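Local coordinates for CbsA (Xanthomonas oryzae pv. oryzae, PDB 5XYH), which hydrolyses cellulose as a family 6 exoglucanase, probably releasing cellobiose from non-reducing chain ends, at residues Thr408-His411 / Ala412-Val415; Gly115-Arg118 / Tyr119-Tyr123; Ile231-Ala235 / Asn236-Leu240. One frame throughout, in Å; residues are numbered along the deposited sequence.

Contact 1. Residues Thr408-His411 / Ala412-Val415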
ATOM      1  N   THR A 408      10.226   9.582   5.764  1.00 13.73           N
ATOM      2  CA  THR A 408      11.668   9.807   5.741  1.00 14.25           C
ATOM      3  C   THR A 408      12.398   8.540   6.187  1.00 13.81           C
ATOM      4  O   THR A 408      11.810   7.624   6.768  1.00 13.01           O
ATOM      5  CB  THR A 408      12.068  10.994   6.633  1.00 13.88           C
ATOM      6  OG1 THR A 408      11.920  10.635   8.010  1.00 13.32           O
ATOM      7  CG2 THR A 408      11.179  12.177   6.343  1.00 14.51           C
ATOM      8  N   TRP A 409      13.705   8.500   5.919  1.00 13.99           N
ATOM      9  CA  TRP A 409      14.441   7.242   5.980  1.00 14.00           C
ATOM     10  C   TRP A 409      14.650   6.745   7.407  1.00 13.76           C
ATOM     11  O   TRP A 409      15.021   7.508   8.305  1.00 13.74           O
ATOM     12  CB  TRP A 409      15.795   7.409   5.299  1.00 14.51           C
ATOM     13  CG  TRP A 409      16.404   6.139   4.872  1.00 14.54           C
ATOM     14  CD1 TRP A 409      17.600   5.631   5.280  1.00 14.49           C
ATOM     15  CD2 TRP A 409      15.861   5.196   3.937  1.00 13.86           C
ATOM     16  NE1 TRP A 409      17.837   4.427   4.659  1.00 14.43           N
ATOM     17  CE2 TRP A 409      16.793   4.144   3.819  1.00 13.71           C
ATOM     18  CE3 TRP A 409      14.684   5.145   3.176  1.00 13.68           C
ATOM     19  CZ2 TRP A 409      16.583   3.045   2.981  1.00 13.15           C
ATOM     20  CZ3 TRP A 409      14.482   4.051   2.331  1.00 13.11           C
ATOM     21  CH2 TRP A 409      15.425   3.016   2.251  1.00 13.23           C
ATOM     22  N   PHE A 410      14.473   5.442   7.599  1.00 13.00           N
ATOM     23  CA  PHE A 410      14.560   4.791   8.903  1.00 13.44           C
ATOM     24  C   PHE A 410      15.609   3.687   8.779  1.00 13.73           C
ATOM     25  O   PHE A 410      15.282   2.535   8.487  1.00 12.29           O
ATOM     26  CB  PHE A 410      13.174   4.262   9.323  1.00 12.46           C
ATOM     27  CG  PHE A 410      13.075   3.810  10.761  1.00 12.56           C
ATOM     28  CD1 PHE A 410      14.186   3.777  11.594  1.00 12.86           C
ATOM     29  CD2 PHE A 410      11.844   3.419  11.277  1.00 11.87           C
ATOM     30  CE1 PHE A 410      14.072   3.349  12.907  1.00 13.49           C
ATOM     31  CE2 PHE A 410      11.723   2.992  12.582  1.00 12.69           C
ATOM     32  CZ  PHE A 410      12.838   2.965  13.404  1.00 13.39           C
ATOM     33  N   HIS A 411      16.876   4.060   9.009  1.00 14.17           N
ATOM     34  CA  HIS A 411      17.994   3.146   8.780  1.00 14.38           C
ATOM     35  C   HIS A 411      17.822   1.816   9.512  1.00 13.83           C
ATOM     36  O   HIS A 411      18.057   0.748   8.930  1.00 12.92           O
ATOM     37  CB  HIS A 411      19.305   3.824   9.191  1.00 15.58           C
ATOM     38  CG  HIS A 411      20.503   2.934   9.088  1.00 16.14           C
ATOM     39  ND1 HIS A 411      21.022   2.523   7.879  1.00 16.03           N
ATOM     40  CD2 HIS A 411      21.288   2.381  10.042  1.00 16.50           C
ATOM     41  CE1 HIS A 411      22.067   1.746   8.091  1.00 15.94           C
ATOM     42  NE2 HIS A 411      22.256   1.649   9.395  1.00 16.76           N
ATOM     43  N   ALA A 412      17.394   1.846  10.780  1.00 13.10           N
ATOM     44  CA  ALA A 412      17.284   0.597  11.531  1.00 14.02           C
ATOM     45  C   ALA A 412      16.216  -0.325  10.942  1.00 13.05           C
ATOM     46  O   ALA A 412      16.433  -1.537  10.834  1.00 11.65           O
ATOM     47  CB  ALA A 412      16.998   0.876  13.003  1.00 13.22           C
ATOM     48  N   HIS A 413      15.061   0.223  10.553  1.00 13.20           N
ATOM     49  CA  HIS A 413      14.043  -0.600   9.889  1.00 11.88           C
ATOM     50  C   HIS A 413      14.551  -1.150   8.562  1.00 12.62           C
ATOM     51  O   HIS A 413      14.201  -2.273   8.162  1.00 11.63           O
ATOM     52  CB  HIS A 413      12.772   0.212   9.655  1.00 12.26           C
ATOM     53  CG  HIS A 413      11.530  -0.619   9.579  1.00 12.57           C
ATOM     54  ND1 HIS A 413      10.486  -0.318   8.732  1.00 12.47           N
ATOM     55  CD2 HIS A 413      11.157  -1.728  10.258  1.00 13.10           C
ATOM     56  CE1 HIS A 413       9.525  -1.211   8.886  1.00 12.51           C
ATOM     57  NE2 HIS A 413       9.901  -2.074   9.815  1.00 13.02           N
ATOM     58  N   PHE A 414      15.347  -0.357   7.845  1.00 12.02           N
ATOM     59  CA  PHE A 414      15.833  -0.782   6.539  1.00 12.14           C
ATOM     60  C   PHE A 414      16.730  -2.005   6.663  1.00 12.34           C
ATOM     61  O   PHE A 414      16.516  -3.016   5.987  1.00 11.27           O
ATOM     62  CB  PHE A 414      16.586   0.350   5.855  1.00 12.02           C
ATOM     63  CG  PHE A 414      17.017   0.020   4.460  1.00 12.32           C
ATOM     64  CD1 PHE A 414      16.076  -0.310   3.494  1.00 12.81           C
ATOM     65  CD2 PHE A 414      18.362   0.048   4.107  1.00 12.32           C
ATOM     66  CE1 PHE A 414      16.465  -0.608   2.179  1.00 13.39           C
ATOM     67  CE2 PHE A 414      18.763  -0.259   2.794  1.00 13.41           C
ATOM     68  CZ  PHE A 414      17.815  -0.585   1.837  1.00 13.67           C
ATOM     69  N   VAL A 415      17.754  -1.914   7.518  1.00 12.79           N
ATOM     70  CA  VAL A 415      18.646  -3.045   7.750  1.00 12.55           C
ATOM     71  C   VAL A 415      17.852  -4.280   8.132  1.00 12.98           C
ATOM     72  O   VAL A 415      18.107  -5.385   7.635  1.00 13.76           O
ATOM     73  CB  VAL A 415      19.671  -2.685   8.838  1.00 13.33           C
ATOM     74  CG1 VAL A 415      20.455  -3.939   9.261  1.00 13.39           C
ATOM     75  CG2 VAL A 415      20.583  -1.546   8.353  1.00 13.14           C
TER
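Ala412 meets the first segment through its methyl group: CB lies 3.8 Å from CE1 of the Phe410 ring. The next residue lies over the ring itself. His413 places its CB over one face of Phe410, 4.0 Å from the ring centroid and displaced toward the CD2 side of the rim, a CH-pi contact. The His413 imidazole then turns off at a slant to the phenyl ring, and its NE2 is engaged by the carbonyl of Gln337.

At Phe414 two things happen. Its backbone N bonds to Phe410 O at 3.0 Å, while its ring receives Trp409. Here CZ2 of the indole comes down over the centre of the Phe414 face and approaches CG to 3.4 Å. The two ring planes are inclined at 52°, so this is an oblique pair with the indole leading by its benzo corner. Trp409 NE1 points to Ser26 OG, and helix 17-27 packs on both rings.

Val415 completes the turn with a nearly straight bond from its N to His411 O (3.0 Å). The methyl CG2, which stands beside its own backbone N, rests over one face of the His411 imidazole, 3.6 Å from CE1. With CG of His411 anti to the backbone N (chi1 176°), the ring is carried alongside Val415. Ser26 OG of helix 17-27, the same hydroxyl that meets Trp409 NE1, hydrogen-bonds to His411 ND1. This is the first turn of an alpha-helix, with Phe410 as the N-cap residue at the start of the C-terminal helix 411-419.

Contact 2. Residues Gly115-Arg118 / Tyr119-Tyr123; sequences GLQR and YKTEY
Arg118 turns the edge of its guanidinium to the carboxylate of Glu122, one helical turn on. The grip is side-on and two-pronged: NE reaches OE2 at 2.9 Å and NH2 reaches OE1 at 2.9 Å, so each carboxylate oxygen has its own nitrogen. Both oxygens lie close to the guanidinium plane, but the carboxylate is rotated against it by 35°. OE1 is met on its syn side but out of the carboxylate plane, and OE2 from above that plane. The second flat group, the amide of Gln117, also works at its edge, with NE2 donating in the amide plane to Thr121 OG1 at 3.1 Å.

Arg118 gets there by a bend at chi3 (68°), which swings the guanidinium across to a Glu122 chain that runs extended beyond CG. On the Gln117 side the amide oxygen takes a bond from a water at 2.6 Å from OE1, and that water accepts in turn from Lys120 NZ at 2.9 Å. One amide thus links to Thr121 directly and to Lys120 through the water.

All of this decorates helix 113-131, an amphipathic helix that packs against strand 86-92 of the barrel-like family 6 fold. Its regular i to i+4 bonding includes Glu122 N to Arg118 O at 2.8 Å. The helix widens into a pi-type turn over 119-123, and there the i to i+4 bond from Tyr123 N to Tyr119 O is stretched to a weak 3.5 Å.

The aliphatic part of Lys120 lies across Leu116, its CE 4.0 Å from Leu116 CG, beside helix 170-183. Tyr119 and Tyr123 send their rings inward from the charged side, Tyr119 OH to Glu146 and Tyr123 OH to the backbone of Leu51 and Tyr93.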
ATOM      1  N   GLY A 115     -12.335  21.918   1.230  1.00 16.06           N
ATOM      2  CA  GLY A 115     -11.224  20.991   1.124  1.00 15.24           C
ATOM      3  C   GLY A 115     -11.282  20.193  -0.160  1.00 15.38           C
ATOM      4  O   GLY A 115     -10.273  20.031  -0.851  1.00 14.63           O
ATOM      5  N   LEU A 116     -12.473  19.718  -0.510  1.00 14.95           N
ATOM      6  CA  LEU A 116     -12.640  18.942  -1.734  1.00 15.23           C
ATOM      7  C   LEU A 116     -12.285  19.764  -2.970  1.00 15.61           C
ATOM      8  O   LEU A 116     -11.658  19.245  -3.905  1.00 14.51           O
ATOM      9  CB  LEU A 116     -14.072  18.425  -1.816  1.00 14.81           C
ATOM     10  CG  LEU A 116     -14.457  17.629  -3.061  1.00 14.79           C
ATOM     11  CD1 LEU A 116     -13.595  16.380  -3.175  1.00 15.42           C
ATOM     12  CD2 LEU A 116     -15.926  17.289  -3.028  1.00 15.02           C
ATOM     13  N   GLN A 117     -12.655  21.049  -2.989  1.00 14.49           N
ATOM     14  CA  GLN A 117     -12.329  21.867  -4.161  1.00 16.38           C
ATOM     15  C   GLN A 117     -10.823  22.068  -4.302  1.00 15.39           C
ATOM     16  O   GLN A 117     -10.296  22.122  -5.421  1.00 15.01           O
ATOM     17  CB  GLN A 117     -13.031  23.225  -4.096  1.00 16.35           C
ATOM     18  CG  GLN A 117     -12.906  23.999  -5.415  1.00 16.35           C
ATOM     19  CD  GLN A 117     -13.612  23.277  -6.554  1.00 17.42           C
ATOM     20  OE1 GLN A 117     -14.808  23.028  -6.486  1.00 18.30           O
ATOM     21  NE2 GLN A 117     -12.862  22.906  -7.587  1.00 17.98           N
ATOM     22  N   ARG A 118     -10.118  22.219  -3.178  1.00 15.22           N
ATOM     23  CA  ARG A 118      -8.663  22.271  -3.242  1.00 15.03           C
ATOM     24  C   ARG A 118      -8.107  20.971  -3.809  1.00 15.26           C
ATOM     25  O   ARG A 118      -7.209  20.988  -4.663  1.00 14.83           O
ATOM     26  CB  ARG A 118      -8.063  22.539  -1.860  1.00 15.48           C
ATOM     27  CG  ARG A 118      -8.337  23.905  -1.282  1.00 16.14           C
ATOM     28  CD  ARG A 118      -7.405  24.155  -0.097  1.00 16.45           C
ATOM     29  NE  ARG A 118      -6.023  24.282  -0.548  1.00 16.19           N
ATOM     30  CZ  ARG A 118      -4.949  24.124   0.223  1.00 16.63           C
ATOM     31  NH1 ARG A 118      -5.077  23.813   1.501  1.00 17.15           N
ATOM     32  NH2 ARG A 118      -3.736  24.281  -0.294  1.00 17.85           N
ATOM     33  N   TYR A 119      -8.631  19.835  -3.339  1.00 14.43           N
ATOM     34  CA  TYR A 119      -8.220  18.534  -3.863  1.00 14.13           C
ATOM     35  C   TYR A 119      -8.369  18.484  -5.383  1.00 14.45           C
ATOM     36  O   TYR A 119      -7.468  18.024  -6.097  1.00 13.40           O
ATOM     37  CB  TYR A 119      -9.054  17.434  -3.199  1.00 14.17           C
ATOM     38  CG  TYR A 119      -8.713  16.025  -3.632  1.00 13.62           C
ATOM     39  CD1 TYR A 119      -7.582  15.392  -3.150  1.00 13.32           C
ATOM     40  CD2 TYR A 119      -9.560  15.310  -4.484  1.00 14.16           C
ATOM     41  CE1 TYR A 119      -7.267  14.099  -3.523  1.00 12.51           C
ATOM     42  CE2 TYR A 119      -9.256  14.012  -4.870  1.00 13.03           C
ATOM     43  CZ  TYR A 119      -8.108  13.413  -4.372  1.00 12.96           C
ATOM     44  OH  TYR A 119      -7.786  12.131  -4.728  1.00 12.64           O
ATOM     45  N   LYS A 120      -9.515  18.960  -5.888  1.00 14.06           N
ATOM     46  CA  LYS A 120      -9.762  18.955  -7.329  1.00 14.83           C
ATOM     47  C   LYS A 120      -8.793  19.872  -8.067  1.00 15.15           C
ATOM     48  O   LYS A 120      -8.171  19.462  -9.053  1.00 15.17           O
ATOM     49  CB  LYS A 120     -11.206  19.373  -7.623  1.00 15.28           C
ATOM     50  CG  LYS A 120     -12.273  18.408  -7.139  1.00 15.51           C
ATOM     51  CD  LYS A 120     -13.669  18.981  -7.377  1.00 17.73           C
ATOM     52  CE  LYS A 120     -14.758  17.959  -7.064  1.00 16.56           C
ATOM     53  NZ  LYS A 120     -16.119  18.561  -7.210  1.00 16.97           N
ATOM     54  N   THR A 121      -8.660  21.122  -7.613  1.00 14.82           N
ATOM     55  CA  THR A 121      -7.970  22.145  -8.401  1.00 15.60           C
ATOM     56  C   THR A 121      -6.456  22.130  -8.183  1.00 15.77           C
ATOM     57  O   THR A 121      -5.692  22.138  -9.153  1.00 16.72           O
ATOM     58  CB  THR A 121      -8.556  23.535  -8.084  1.00 16.55           C
ATOM     59  OG1 THR A 121      -9.958  23.538  -8.374  1.00 17.44           O
ATOM     60  CG2 THR A 121      -7.892  24.621  -8.914  1.00 16.42           C
ATOM     61  N   GLU A 122      -5.996  22.106  -6.928  1.00 16.02           N
ATOM     62  CA  GLU A 122      -4.563  22.230  -6.668  1.00 15.47           C
ATOM     63  C   GLU A 122      -3.822  20.897  -6.670  1.00 15.67           C
ATOM     64  O   GLU A 122      -2.584  20.892  -6.716  1.00 14.63           O
ATOM     65  CB  GLU A 122      -4.319  22.916  -5.325  1.00 16.62           C
ATOM     66  CG  GLU A 122      -4.858  24.320  -5.212  1.00 17.37           C
ATOM     67  CD  GLU A 122      -4.815  24.826  -3.777  1.00 17.70           C
ATOM     68  OE1 GLU A 122      -3.733  24.788  -3.152  1.00 20.10           O
ATOM     69  OE2 GLU A 122      -5.869  25.235  -3.260  1.00 18.72           O
ATOM     70  N   TYR A 123      -4.537  19.774  -6.607  1.00 14.32           N
ATOM     71  CA  TYR A 123      -3.905  18.462  -6.543  1.00 14.35           C
ATOM     72  C   TYR A 123      -4.229  17.652  -7.796  1.00 14.32           C
ATOM     73  O   TYR A 123      -3.362  17.491  -8.655  1.00 13.79           O
ATOM     74  CB  TYR A 123      -4.327  17.747  -5.248  1.00 13.55           C
ATOM     75  CG  TYR A 123      -3.676  16.403  -5.055  1.00 12.86           C
ATOM     76  CD1 TYR A 123      -2.346  16.301  -4.668  1.00 12.42           C
ATOM     77  CD2 TYR A 123      -4.392  15.232  -5.272  1.00 12.89           C
ATOM     78  CE1 TYR A 123      -1.742  15.078  -4.504  1.00 12.58           C
ATOM     79  CE2 TYR A 123      -3.799  14.003  -5.124  1.00 12.38           C
ATOM     80  CZ  TYR A 123      -2.471  13.930  -4.745  1.00 12.50           C
ATOM     81  OH  TYR A 123      -1.879  12.705  -4.596  1.00 12.97           O
TER
HETATM   82  O   HOH W   1     -15.883  20.874  -5.542  1.00 18.26           O

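Contact 3. Residues Ile231-Ala235 / Asn236-Leu240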
ATOM      1  N   ILE A 231      -5.691  -2.846  -5.771  1.00 11.00           N
ATOM      2  CA  ILE A 231      -4.430  -3.186  -5.115  1.00 11.05           C
ATOM      3  C   ILE A 231      -4.680  -3.438  -3.635  1.00 10.94           C
ATOM      4  O   ILE A 231      -5.395  -2.674  -2.981  1.00 11.00           O
ATOM      5  CB  ILE A 231      -3.341  -2.096  -5.299  1.00 10.77           C
ATOM      6  CG1 ILE A 231      -2.080  -2.481  -4.524  1.00 10.01           C
ATOM      7  CG2 ILE A 231      -3.829  -0.704  -4.882  1.00 11.16           C
ATOM      8  CD1 ILE A 231      -0.873  -1.590  -4.778  1.00 10.49           C
ATOM      9  N   THR A 232      -4.074  -4.497  -3.105  1.00 11.08           N
ATOM     10  CA  THR A 232      -4.117  -4.820  -1.686  1.00 11.48           C
ATOM     11  C   THR A 232      -2.727  -4.676  -1.064  1.00 11.66           C
ATOM     12  O   THR A 232      -1.705  -4.657  -1.762  1.00 11.39           O
ATOM     13  CB  THR A 232      -4.635  -6.246  -1.454  1.00 12.02           C
ATOM     14  OG1 THR A 232      -3.591  -7.192  -1.735  1.00 11.51           O
ATOM     15  CG2 THR A 232      -5.856  -6.538  -2.341  1.00 11.76           C
ATOM     16  N   ASN A 233      -2.703  -4.554   0.266  1.00 11.79           N
ATOM     17  CA  ASN A 233      -1.495  -4.572   1.097  1.00 11.11           C
ATOM     18  C   ASN A 233      -0.656  -3.307   0.990  1.00 11.83           C
ATOM     19  O   ASN A 233       0.480  -3.300   1.498  1.00  9.82           O
ATOM     20  CB  ASN A 233      -0.592  -5.778   0.802  1.00 11.67           C
ATOM     21  CG  ASN A 233       0.063  -6.333   2.067  1.00 12.03           C
ATOM     22  OD1 ASN A 233      -0.558  -6.358   3.131  1.00 11.99           O
ATOM     23  ND2 ASN A 233       1.307  -6.806   1.947  1.00 11.16           N
ATOM     24  N   THR A 234      -1.181  -2.236   0.383  1.00 11.48           N
ATOM     25  CA  THR A 234      -0.413  -1.006   0.219  1.00 11.27           C
ATOM     26  C   THR A 234       0.127  -0.540   1.560  1.00 11.45           C
ATOM     27  O   THR A 234      -0.641  -0.293   2.496  1.00 10.52           O
ATOM     28  CB  THR A 234      -1.277   0.093  -0.398  1.00 11.52           C
ATOM     29  OG1 THR A 234      -1.773  -0.333  -1.679  1.00 10.75           O
ATOM     30  CG2 THR A 234      -0.432   1.347  -0.600  1.00 11.81           C
ATOM     31  N   ALA A 235       1.451  -0.453   1.654  1.00 10.94           N
ATOM     32  CA  ALA A 235       2.145   0.003   2.851  1.00 11.04           C
ATOM     33  C   ALA A 235       1.906  -0.901   4.056  1.00 11.74           C
ATOM     34  O   ALA A 235       2.231  -0.512   5.189  1.00 11.40           O
ATOM     35  CB  ALA A 235       1.754   1.450   3.198  1.00 11.56           C
ATOM     36  N   ASN A 236       1.339  -2.098   3.869  1.00 11.34           N
ATOM     37  CA  ASN A 236       1.184  -2.997   5.006  1.00 12.43           C
ATOM     38  C   ASN A 236       2.118  -4.200   4.867  1.00 11.81           C
ATOM     39  O   ASN A 236       2.999  -4.243   3.996  1.00 11.65           O
ATOM     40  CB  ASN A 236      -0.280  -3.442   5.187  1.00 12.14           C
ATOM     41  CG  ASN A 236      -0.638  -3.663   6.664  1.00 13.74           C
ATOM     42  OD1 ASN A 236      -0.240  -4.668   7.273  1.00 13.72           O
ATOM     43  ND2 ASN A 236      -1.376  -2.713   7.247  1.00 13.79           N
ATOM     44  N   TYR A 237       1.887  -5.207   5.715  1.00 11.59           N
ATOM     45  CA  TYR A 237       2.846  -6.280   5.945  1.00 12.22           C
ATOM     46  C   TYR A 237       2.274  -7.691   5.807  1.00 11.89           C
ATOM     47  O   TYR A 237       2.987  -8.661   6.092  1.00 11.72           O
ATOM     48  CB  TYR A 237       3.437  -6.137   7.356  1.00 11.84           C
ATOM     49  CG  TYR A 237       4.115  -4.804   7.655  1.00 11.73           C
ATOM     50  CD1 TYR A 237       3.394  -3.713   8.137  1.00 12.66           C
ATOM     51  CD2 TYR A 237       5.485  -4.653   7.469  1.00 11.71           C
ATOM     52  CE1 TYR A 237       4.037  -2.497   8.445  1.00 12.63           C
ATOM     53  CE2 TYR A 237       6.135  -3.455   7.757  1.00 12.73           C
ATOM     54  CZ  TYR A 237       5.410  -2.377   8.243  1.00 13.09           C
ATOM     55  OH  TYR A 237       6.080  -1.196   8.521  1.00 12.44           O
ATOM     56  N   THR A 238       1.020  -7.839   5.425  1.00 12.48           N
ATOM     57  CA  THR A 238       0.396  -9.157   5.466  1.00 12.76           C
ATOM     58  C   THR A 238       1.034 -10.048   4.410  1.00 12.37           C
ATOM     59  O   THR A 238       1.216  -9.614   3.266  1.00 13.75           O
ATOM     60  CB  THR A 238      -1.111  -9.035   5.252  1.00 13.31           C
ATOM     61  OG1 THR A 238      -1.669  -8.241   6.311  1.00 12.59           O
ATOM     62  CG2 THR A 238      -1.763 -10.407   5.267  1.00 12.99           C
ATOM     63  N   PRO A 239       1.415 -11.274   4.751  1.00 13.03           N
ATOM     64  CA  PRO A 239       2.213 -12.073   3.818  1.00 12.70           C
ATOM     65  C   PRO A 239       1.453 -12.433   2.547  1.00 13.46           C
ATOM     66  O   PRO A 239       0.222 -12.466   2.502  1.00 12.72           O
ATOM     67  CB  PRO A 239       2.576 -13.322   4.628  1.00 13.96           C
ATOM     68  CG  PRO A 239       1.658 -13.346   5.795  1.00 13.79           C
ATOM     69  CD  PRO A 239       1.282 -11.918   6.073  1.00 12.74           C
ATOM     70  N   LEU A 240       2.229 -12.662   1.489  1.00 13.64           N
ATOM     71  CA  LEU A 240       1.684 -13.172   0.233  1.00 14.19           C
ATOM     72  C   LEU A 240       0.998 -14.513   0.449  1.00 15.96           C
ATOM     73  O   LEU A 240      -0.133 -14.731  -0.008  1.00 16.02           O
ATOM     74  CB  LEU A 240       2.816 -13.295  -0.788  1.00 14.66           C
ATOM     75  CG  LEU A 240       2.460 -13.538  -2.253  1.00 15.55           C
ATOM     76  CD1 LEU A 240       1.506 -12.468  -2.738  1.00 15.28           C
ATOM     77  CD2 LEU A 240       3.735 -13.572  -3.104  1.00 16.50           C
TER
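A type II beta turn, Asn233 to Asn236, takes the chain off the end of barrel strand 229-232, and the side chain of Asn233 fastens the loop that follows. The turn is closed by Asn236 N, which donates to Asn233 O at 2.8 Å. The bond is straight at the hydrogen, yet the donor stands above the carbonyl plane, 49° out of it. Ala235 at the third position has the positive phi (63°) that a type II turn requires. Outside the turn its N is taken up by Asp296 and its O by Arg299, while Thr234 OG1 bonds to Asp193.

Asn233 reaches further than the turn itself. Its OD1 accepts from Thr238 N at 3.2 Å, with the donor in the carbonyl plane on a lone pair and the bond bent to 137° at the hydrogen. The same oxygen sits 3.6 Å from Asn236 CB and 3.5 Å from Thr238 CB, lodged between the two side-chain roots. ND2 gives a bond to Asp296 O in the adjoining strand. The amide therefore has a partner at each end, which fixes its rotation and its flip.

Asn236 does similar work one step on: its OD1 receives the N-H of Tyr237, 2.7 Å from Tyr237 N to Asn236 OD1, and a second donor, Arg328 NH1. Thr238 OG1 is held by His196 and Tyr237 OH by Asp367, so polar groups in this buried loop are largely paired. Such a turn and side-chain-braced loop at the C-terminal end of a parallel strand is found at the barrel rim, where family 6 enzymes bind cellulose, in cellobiohydrolases usually within a loop-covered tunnel; the charged residues gathered here are consistent with that.

Contacts 1 and 3 touch, although their centres are 19 Å apart: His413 CE1 packs 3.5 Å from Tyr237 OH, so the His413 side chain reaches the loop of contact 3. Contact 2 stands apart, its nearest atoms about 12 Å from contact 3 and about 16 Å from contact 1. Contact 3 is the innermost, about 6 Å from the centre of the chain, and as a loop at the strand ends it is probably the nearest of the three to the active-site tunnel. Contact 2 lies on a helix packed against the barrel strands, while contact 1 opens a helix laid against helices 17-27 and 33-42; their centres are 33 Å apart.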